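Local coordinates for ribonuclease (Chelonia mydas, PDB 2ZPO), which probably cleaves single- and double-stranded RNA on the 3' side of pyrimidine nucleotides, as a secreted, disulfide-bonded member of the pancreatic ribonuclease family, at residues A[47-51]-A[52-56]. Sequence-based numbering, arbitrary orientation.
Sequences VHASA and ASITT
Ser50 caps the N-terminus of the short helix 51-55 by turning its hydroxyl back to Ser53, whose backbone N gives OG a hydrogen bond of 3.0 Å. With chi1 at 71°, OG lies between the backbone N and the carbonyl carbon, facing the first turn, and the bond to Ser53 N is fairly straight, 161° at the hydrogen. Serine suits an N-cap because its short hydroxyl can stand in for the carbonyl that the N-H groups of a first turn lack from a preceding turn. Replacing it by an alanine would remove OG and is likely to leave Ser53 N without its side-chain acceptor, and the first turn less firmly held. Ser50 also opens the regular pattern through its backbone, its O receiving Ile54 N at 3.0 Å.

One residue on, Ala51 O is gripped twice by Thr55. The amide N comes in at 2.8 Å, tilted 18° from the carbonyl plane, while OG1, also at 2.8 Å, donates from well above that plane. A threonine can do this within a helix because its hydroxyl, anti to its own carbonyl carbon, folds back along the preceding turn.

The apolar side of the turn belongs to Ile54. Its CD1 meets Val47 CG1 at 3.6 Å, the two buried, branched side chains crossing at a slant with purely hydrocarbon surfaces, and its CG1 lies 4.2 Å from CB of Ala49, whose single methyl lets the chain run close to the helix and also packs against Ser53 CB.

Strand 43-47 is thus joined to the helix following it. Val47 continues onto Phe76 and Leu78 of strand 69-83 and Tyr115 of strand 111-118, whereas Ala51, Ile54 and Thr55 rest against helix 3-11, which carries the probable proton acceptor His11.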
ATOM      1  N   VAL A  47      -1.694  -1.838   3.297  1.00 12.73           N
ATOM      2  CA  VAL A  47      -2.831  -2.743   3.454  1.00 13.36           C
ATOM      3  C   VAL A  47      -2.539  -3.612   4.682  1.00 12.96           C
ATOM      4  O   VAL A  47      -1.476  -4.224   4.761  1.00 13.73           O
ATOM      5  CB  VAL A  47      -3.015  -3.639   2.193  1.00 13.28           C
ATOM      6  CG1 VAL A  47      -4.210  -4.532   2.379  1.00 12.30           C
ATOM      7  CG2 VAL A  47      -3.166  -2.788   0.900  1.00 13.63           C
ATOM      8  N   HIS A  48      -3.497  -3.700   5.618  1.00 13.44           N
ATOM      9  CA  HIS A  48      -3.299  -4.467   6.872  1.00 13.71           C
ATOM     10  C   HIS A  48      -3.940  -5.840   6.754  1.00 13.09           C
ATOM     11  O   HIS A  48      -4.946  -6.163   7.400  1.00 13.87           O
ATOM     12  CB  HIS A  48      -3.806  -3.673   8.086  1.00 14.65           C
ATOM     13  CG  HIS A  48      -3.326  -2.260   8.075  1.00 14.61           C
ATOM     14  ND1 HIS A  48      -1.987  -1.941   7.952  1.00 14.13           N
ATOM     15  CD2 HIS A  48      -4.002  -1.081   8.076  1.00 15.42           C
ATOM     16  CE1 HIS A  48      -1.857  -0.622   7.922  1.00 13.64           C
ATOM     17  NE2 HIS A  48      -3.064  -0.082   7.995  1.00 13.31           N
ATOM     18  N   ALA A  49      -3.346  -6.647   5.888  1.00 12.77           N
ATOM     19  CA  ALA A  49      -3.728  -8.053   5.710  1.00 12.01           C
ATOM     20  C   ALA A  49      -2.431  -8.761   5.330  1.00 12.81           C
ATOM     21  O   ALA A  49      -1.464  -8.129   4.909  1.00 12.38           O
ATOM     22  CB  ALA A  49      -4.732  -8.192   4.585  1.00 13.52           C
ATOM     23  N   SER A  50      -2.422 -10.074   5.466  1.00 12.38           N
ATOM     24  CA  SER A  50      -1.206 -10.817   5.149  1.00 13.12           C
ATOM     25  C   SER A  50      -0.882 -10.836   3.654  1.00 13.20           C
ATOM     26  O   SER A  50      -1.736 -10.620   2.783  1.00 12.77           O
ATOM     27  CB  SER A  50      -1.329 -12.256   5.659  1.00 13.20           C
ATOM     28  OG  SER A  50      -2.249 -12.997   4.901  1.00 12.99           O
ATOM     29  N   ALA A  51       0.385 -11.134   3.361  1.00 14.26           N
ATOM     30  CA  ALA A  51       0.787 -11.295   1.978  1.00 14.84           C
ATOM     31  C   ALA A  51      -0.075 -12.329   1.264  1.00 14.01           C
ATOM     32  O   ALA A  51      -0.469 -12.122   0.119  1.00 14.88           O
ATOM     33  CB  ALA A  51       2.292 -11.668   1.906  1.00 15.43           C
ATOM     34  N   ALA A  52      -0.385 -13.444   1.949  1.00 13.87           N
ATOM     35  CA  ALA A  52      -1.247 -14.493   1.407  1.00 14.05           C
ATOM     36  C   ALA A  52      -2.655 -13.976   1.114  1.00 13.98           C
ATOM     37  O   ALA A  52      -3.205 -14.229   0.060  1.00 14.87           O
ATOM     38  CB  ALA A  52      -1.294 -15.698   2.349  1.00 15.47           C
ATOM     39  N   SER A  53      -3.211 -13.198   2.040  1.00 12.13           N
ATOM     40  CA  SER A  53      -4.535 -12.608   1.803  1.00 12.65           C
ATOM     41  C   SER A  53      -4.588 -11.704   0.589  1.00 13.36           C
ATOM     42  O   SER A  53      -5.589 -11.684  -0.155  1.00 13.81           O
ATOM     43  CB  SER A  53      -4.983 -11.811   3.034  1.00 11.92           C
ATOM     44  OG  SER A  53      -5.285 -12.739   4.071  1.00 14.82           O
ATOM     45  N   ILE A  54      -3.523 -10.946   0.391  1.00 12.82           N
ATOM     46  CA  ILE A  54      -3.445 -10.033  -0.758  1.00 14.75           C
ATOM     47  C   ILE A  54      -3.142 -10.784  -2.041  1.00 15.23           C
ATOM     48  O   ILE A  54      -3.758 -10.519  -3.062  1.00 16.13           O
ATOM     49  CB  ILE A  54      -2.479  -8.867  -0.490  1.00 14.12           C
ATOM     50  CG1 ILE A  54      -2.975  -8.071   0.742  1.00 15.21           C
ATOM     51  CG2 ILE A  54      -2.370  -7.922  -1.728  1.00 14.69           C
ATOM     52  CD1 ILE A  54      -1.930  -7.189   1.382  1.00 15.43           C
ATOM     53  N   THR A  55      -2.264 -11.779  -1.987  1.00 16.39           N
ATOM     54  CA  THR A  55      -1.938 -12.581  -3.175  1.00 17.02           C
ATOM     55  C   THR A  55      -3.124 -13.325  -3.811  1.00 17.07           C
ATOM     56  O   THR A  55      -3.190 -13.505  -5.045  1.00 18.65           O
ATOM     57  CB  THR A  55      -0.750 -13.533  -2.885  1.00 18.05           C
ATOM     58  OG1 THR A  55       0.390 -12.760  -2.492  1.00 18.13           O
ATOM     59  CG2 THR A  55      -0.432 -14.397  -4.093  1.00 19.70           C
ATOM     60  N   THR A  56      -4.106 -13.706  -2.998  1.00 16.39           N
ATOM     61  CA  THR A  56      -5.226 -14.430  -3.558  0.50 16.48           C
ATOM     62  C   THR A  56      -6.065 -13.526  -4.466  1.00 15.91           C
ATOM     63  O   THR A  56      -6.839 -14.031  -5.255  1.00 16.23           O
ATOM     64  CB  THR A  56      -6.089 -15.084  -2.482  0.50 16.81           C
ATOM     65  OG1 THR A  56      -7.054 -15.926  -3.114  0.50 16.00           O
ATOM     66  CG2 THR A  56      -6.796 -14.038  -1.650  0.50 17.15           C
TER